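PDB 2YWD: pyridoxal 5'-phosphate synthase subunit PdxT from Thermus thermophilus, which probably hydrolyses glutamine to glutamate and ammonia, the ammonia being channelled to its partner PdxS for the synthesis of pyridoxal 5'-phosphate. Local coordinates for residues V5-L10 with I26-V31; E104-R109 with F141-E146. One frame throughout, in Å; residues are numbered along the deposited sequence.

Contact 1: residues V5-L10 with I26-V31; sequences VGVLAL and IEAKEV
Val5 O, Val7 N and O, and Ala9 N bond to the backbones of Lys29 and Val31, forming the parallel strand pair of a beta-alpha-beta crossover in which helix 14-22 joins strand 5-8 to strand 29-31. Four bonds zip it together, from Lys29 N to Val5 O (2.9 Å) through to Ala9 N to Val31 O (2.8 Å). Gly6 and Leu8 direct theirs the other way, to strand 42-45; strand 29-31 is the outermost strand of the seven-stranded sheet on this side within the chain. On the face of Val7 and Glu30 lies helix 14-22. At chi1 -178° Val7 holds CG2 beside its backbone N, where this branch meets Ala28 CB, 3.9 Å away; Phe14 and Leu21 of the helix pack against this pair. Glu30 suits the solvent border: its methylene CB rests on Ala9 CB at 4.0 Å, while the extended chain carries the carboxylate to a salt bridge with Arg32. The other face holds Gly6, Leu8 and Val31. A beta carbon on Gly6 would come within 3.0 Å of Val31 CG2, so glycine fits beside that bulky valine. Leu8, with CG anti to N (chi1 -169°), brings CD1 across to Val31 CG1 at 4.0 Å, and Ile53 of helix 50-59 also packs against it. Lys29 starts on the same face, but its chain bends at chi2 and takes the ammonium away from strand 5-8, as suits an edge strand. Ahead of the paired strands, Val5 and Ile26 cross at about a right angle, CB against CG2. Beside them one water accepts from Val5 N (2.9 Å) and donates to Glu27 O, bridging the backbones.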
# COMPACT_ATOMS: atom_id res chain seq x y z
N VAL A 5 5.22 13.63 -4.19
CA VAL A 5 4.36 12.53 -3.76
C VAL A 5 3.38 12.14 -4.86
O VAL A 5 2.67 12.98 -5.40
CB VAL A 5 3.54 12.90 -2.50
CG1 VAL A 5 2.73 11.70 -2.04
CG2 VAL A 5 4.47 13.38 -1.39
N GLY A 6 3.35 10.86 -5.20
CA GLY A 6 2.45 10.41 -6.23
C GLY A 6 1.56 9.27 -5.78
O GLY A 6 1.81 8.63 -4.76
N VAL A 7 0.50 9.03 -6.55
CA VAL A 7 -0.43 7.93 -6.29
C VAL A 7 -0.58 7.23 -7.64
O VAL A 7 -0.89 7.88 -8.63
CB VAL A 7 -1.81 8.45 -5.83
CG1 VAL A 7 -2.73 7.27 -5.52
CG2 VAL A 7 -1.66 9.33 -4.60
N LEU A 8 -0.34 5.93 -7.67
CA LEU A 8 -0.46 5.17 -8.92
C LEU A 8 -1.91 5.29 -9.37
O LEU A 8 -2.82 4.95 -8.62
CB LEU A 8 -0.08 3.71 -8.70
CG LEU A 8 0.10 2.86 -9.96
CD1 LEU A 8 1.21 3.44 -10.83
CD2 LEU A 8 0.44 1.44 -9.56
N ALA A 9 -2.12 5.77 -10.59
CA ALA A 9 -3.47 5.97 -11.10
C ALA A 9 -3.78 5.20 -12.38
O ALA A 9 -4.34 5.76 -13.33
CB ALA A 9 -3.72 7.46 -11.32
N LEU A 10 -3.43 3.93 -12.41
CA LEU A 10 -3.69 3.10 -13.58
C LEU A 10 -5.11 2.54 -13.52
O LEU A 10 -5.75 2.34 -14.55
CB LEU A 10 -2.68 1.95 -13.64
CG LEU A 10 -1.22 2.37 -13.80
CD1 LEU A 10 -0.34 1.13 -13.79
CD2 LEU A 10 -1.05 3.14 -15.10
N ILE A 26 -0.47 18.42 0.59
CA ILE A 26 0.14 17.82 -0.60
C ILE A 26 -0.81 17.75 -1.80
O ILE A 26 -1.98 17.41 -1.65
CB ILE A 26 0.63 16.38 -0.30
CG1 ILE A 26 1.76 16.41 0.75
CG2 ILE A 26 1.10 15.70 -1.58
CD1 ILE A 26 3.06 16.96 0.24
N GLU A 27 -0.29 18.08 -2.97
CA GLU A 27 -1.06 17.98 -4.21
C GLU A 27 -0.43 16.78 -4.90
O GLU A 27 0.61 16.89 -5.55
CB GLU A 27 -0.92 19.24 -5.06
CG GLU A 27 -1.85 20.36 -4.63
CD GLU A 27 -3.32 19.95 -4.68
OE1 GLU A 27 -3.78 19.53 -5.76
OE2 GLU A 27 -4.00 20.05 -3.63
N ALA A 28 -1.07 15.62 -4.73
CA ALA A 28 -0.57 14.37 -5.29
C ALA A 28 -0.52 14.31 -6.80
O ALA A 28 -1.43 14.75 -7.49
CB ALA A 28 -1.41 13.22 -4.75
N LYS A 29 0.56 13.74 -7.31
CA LYS A 29 0.75 13.57 -8.74
C LYS A 29 0.17 12.22 -9.15
O LYS A 29 0.46 11.20 -8.54
CB LYS A 29 2.24 13.63 -9.08
CG LYS A 29 2.60 13.13 -10.48
CD LYS A 29 1.84 13.86 -11.57
CE LYS A 29 2.13 13.26 -12.94
NZ LYS A 29 1.37 13.95 -14.03
N GLU A 30 -0.69 12.23 -10.17
CA GLU A 30 -1.28 10.99 -10.65
C GLU A 30 -0.26 10.31 -11.56
O GLU A 30 0.14 10.86 -12.58
CB GLU A 30 -2.58 11.27 -11.40
CG GLU A 30 -3.75 11.57 -10.48
CD GLU A 30 -5.03 11.90 -11.22
OE1 GLU A 30 -5.23 11.36 -12.33
OE2 GLU A 30 -5.84 12.68 -10.69
N VAL A 31 0.16 9.11 -11.17
CA VAL A 31 1.15 8.36 -11.94
C VAL A 31 0.46 7.40 -12.90
O VAL A 31 -0.24 6.47 -12.48
CB VAL A 31 2.09 7.58 -11.00
CG1 VAL A 31 3.11 6.79 -11.80
CG2 VAL A 31 2.80 8.55 -10.06
O HOH W 1 3.48 15.88 -4.60

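Contact 2: residues E104-R109 with F141-E146; sequences EAWVER and FRRLGE
Trp106 and Arg143 both set CG anti to the carbonyl carbon, which sends the two side chains the same way from neighbouring strands; a bend at chi3 of Arg143 (-51°) then folds its guanidinium over the indole. CZ of Arg143 sits 3.9 Å from the centroid of the six-membered ring of Trp106, a cation-pi contact over the face, although the two planes are inclined by 55°. Glu108 instead places CG anti to its backbone N (chi1 -166°) and, fully extended, delivers OE1 to the edge of the Arg142 guanidinium. That single oxygen takes both NE (2.8 Å) and NH2 (2.9 Å) of Arg142, NE approaching nearly along the C-O axis and NH2 from above the carboxylate plane. Replacing Glu108 by alanine would remove the carboxylate and is likely to leave Arg142 without this charge partner, its guanidinium set free to turn. A classic beta bulge sets both Arg142 and Arg143 opposite Trp106 in this antiparallel pair: Trp106 O accepts Arg142 N at 2.7 Å and, weakly, Arg143 N at 3.4 Å. The opposite face is apolar, as befits its burial against Val161 of strand 157-163 and Ile85 of helix 82-87. There Phe141 CD1 meets Val107 CG2 at 3.6 Å, and Leu144 CD2 lies equally close to Ala105 CB, methyl against methyl, the small alanine letting the leucine come this near. Farther along, Gly145 N bonds to Glu104 O, and a beta carbon on that glycine would clash with Glu104 CB.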
# COMPACT_ATOMS: atom_id res chain seq x y z
N GLU A 104 8.66 -8.84 1.68
CA GLU A 104 8.79 -10.24 2.08
C GLU A 104 7.56 -10.67 2.85
O GLU A 104 7.55 -10.68 4.08
CB GLU A 104 10.03 -10.44 2.96
CG GLU A 104 11.36 -10.31 2.23
CD GLU A 104 11.53 -11.34 1.13
OE1 GLU A 104 11.10 -12.49 1.31
OE2 GLU A 104 12.13 -10.99 0.09
N ALA A 105 6.51 -11.03 2.13
CA ALA A 105 5.27 -11.45 2.76
C ALA A 105 4.45 -12.34 1.85
O ALA A 105 4.58 -12.28 0.63
CB ALA A 105 4.46 -10.22 3.16
N TRP A 106 3.61 -13.17 2.47
CA TRP A 106 2.70 -14.06 1.76
C TRP A 106 1.33 -13.45 2.03
O TRP A 106 0.91 -13.37 3.18
CB TRP A 106 2.75 -15.47 2.36
CG TRP A 106 3.88 -16.32 1.87
CD1 TRP A 106 5.16 -15.93 1.64
CD2 TRP A 106 3.82 -17.72 1.58
NE1 TRP A 106 5.92 -17.01 1.24
CE2 TRP A 106 5.12 -18.12 1.19
CE3 TRP A 106 2.80 -18.68 1.62
CZ2 TRP A 106 5.42 -19.44 0.84
CZ3 TRP A 106 3.10 -19.99 1.28
CH2 TRP A 106 4.40 -20.36 0.89
N VAL A 107 0.65 -13.02 0.98
CA VAL A 107 -0.66 -12.41 1.14
C VAL A 107 -1.74 -13.19 0.41
O VAL A 107 -1.57 -13.58 -0.74
CB VAL A 107 -0.69 -10.96 0.62
CG1 VAL A 107 -2.10 -10.40 0.70
CG2 VAL A 107 0.28 -10.10 1.42
N GLU A 108 -2.87 -13.41 1.08
CA GLU A 108 -3.98 -14.11 0.46
C GLU A 108 -5.10 -13.09 0.24
O GLU A 108 -5.52 -12.40 1.17
CB GLU A 108 -4.48 -15.26 1.34
CG GLU A 108 -5.41 -16.21 0.58
CD GLU A 108 -5.99 -17.29 1.46
OE1 GLU A 108 -5.47 -17.52 2.57
OE2 GLU A 108 -6.98 -17.93 1.02
N ARG A 109 -5.55 -12.98 -1.00
CA ARG A 109 -6.60 -12.04 -1.36
C ARG A 109 -7.94 -12.36 -0.69
O ARG A 109 -8.29 -13.53 -0.52
CB ARG A 109 -6.77 -12.03 -2.89
CG ARG A 109 -5.62 -11.34 -3.63
CD ARG A 109 -5.60 -11.74 -5.10
NE ARG A 109 -6.94 -11.79 -5.67
CZ ARG A 109 -7.24 -12.27 -6.87
NH1 ARG A 109 -6.28 -12.74 -7.66
NH2 ARG A 109 -8.50 -12.31 -7.27
N PHE A 141 -2.44 -11.05 5.61
CA PHE A 141 -1.00 -11.25 5.61
C PHE A 141 -0.80 -12.62 6.27
O PHE A 141 -0.87 -12.73 7.49
CB PHE A 141 -0.31 -10.17 6.44
CG PHE A 141 -0.27 -8.82 5.78
CD1 PHE A 141 0.60 -8.58 4.71
CD2 PHE A 141 -1.07 -7.78 6.23
CE1 PHE A 141 0.66 -7.33 4.11
CE2 PHE A 141 -1.01 -6.51 5.64
CZ PHE A 141 -0.14 -6.29 4.57
N ARG A 142 -0.55 -13.65 5.47
CA ARG A 142 -0.37 -15.00 6.00
C ARG A 142 0.98 -15.25 6.66
O ARG A 142 1.04 -15.83 7.76
CB ARG A 142 -0.62 -16.03 4.90
CG ARG A 142 -2.08 -16.10 4.42
CD ARG A 142 -3.02 -16.52 5.55
NE ARG A 142 -4.36 -16.83 5.05
CZ ARG A 142 -5.38 -17.22 5.81
NH1 ARG A 142 -5.22 -17.34 7.12
NH2 ARG A 142 -6.55 -17.49 5.25
N ARG A 143 2.06 -14.84 6.01
CA ARG A 143 3.39 -15.02 6.58
C ARG A 143 4.23 -13.78 6.30
O ARG A 143 4.03 -13.11 5.28
CB ARG A 143 4.10 -16.23 5.97
CG ARG A 143 3.32 -17.53 6.09
CD ARG A 143 4.24 -18.74 6.00
NE ARG A 143 5.12 -18.69 4.84
CZ ARG A 143 6.03 -19.61 4.56
NH1 ARG A 143 6.18 -20.66 5.36
NH2 ARG A 143 6.80 -19.48 3.49
N LEU A 144 5.16 -13.48 7.20
CA LEU A 144 6.03 -12.32 7.05
C LEU A 144 7.49 -12.71 7.23
O LEU A 144 7.83 -13.52 8.08
CB LEU A 144 5.66 -11.26 8.10
CG LEU A 144 4.21 -10.76 8.08
CD1 LEU A 144 4.00 -9.75 9.21
CD2 LEU A 144 3.90 -10.12 6.73
N GLY A 145 8.36 -12.11 6.41
CA GLY A 145 9.78 -12.40 6.50
C GLY A 145 10.35 -11.83 7.78
O GLY A 145 9.73 -10.99 8.43
N GLU A 146 11.55 -12.27 8.14
CA GLU A 146 12.21 -11.82 9.37
C GLU A 146 12.49 -10.32 9.41
O GLU A 146 12.47 -9.71 10.49
CB GLU A 146 13.52 -12.60 9.56
CG GLU A 146 14.26 -12.27 10.85
CD GLU A 146 15.43 -13.20 11.10
OE1 GLU A 146 15.20 -14.42 11.28
OE2 GLU A 146 16.58 -12.72 11.10

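Contact 1 closes before contact 2 opens along the chain, and the two lie on opposite sides of the chain's centre, their own centres 26 Å apart and their nearest atoms about 15 Å apart. They belong to different sheets: contact 1 forms one border of the seven-stranded mixed sheet, while contact 2 is in a smaller three-stranded sheet with strand 90-91. In the sequence between the two contacts come strand 76-80, the predicted nucleophile Cys81 and helix 82-87. Strand 103-108 leads directly into Arg109, predicted to bind glutamine, so contact 2 probably borders the glutamine site; contact 1 also has side chains within about 10 Å of those of predicted active-site residues.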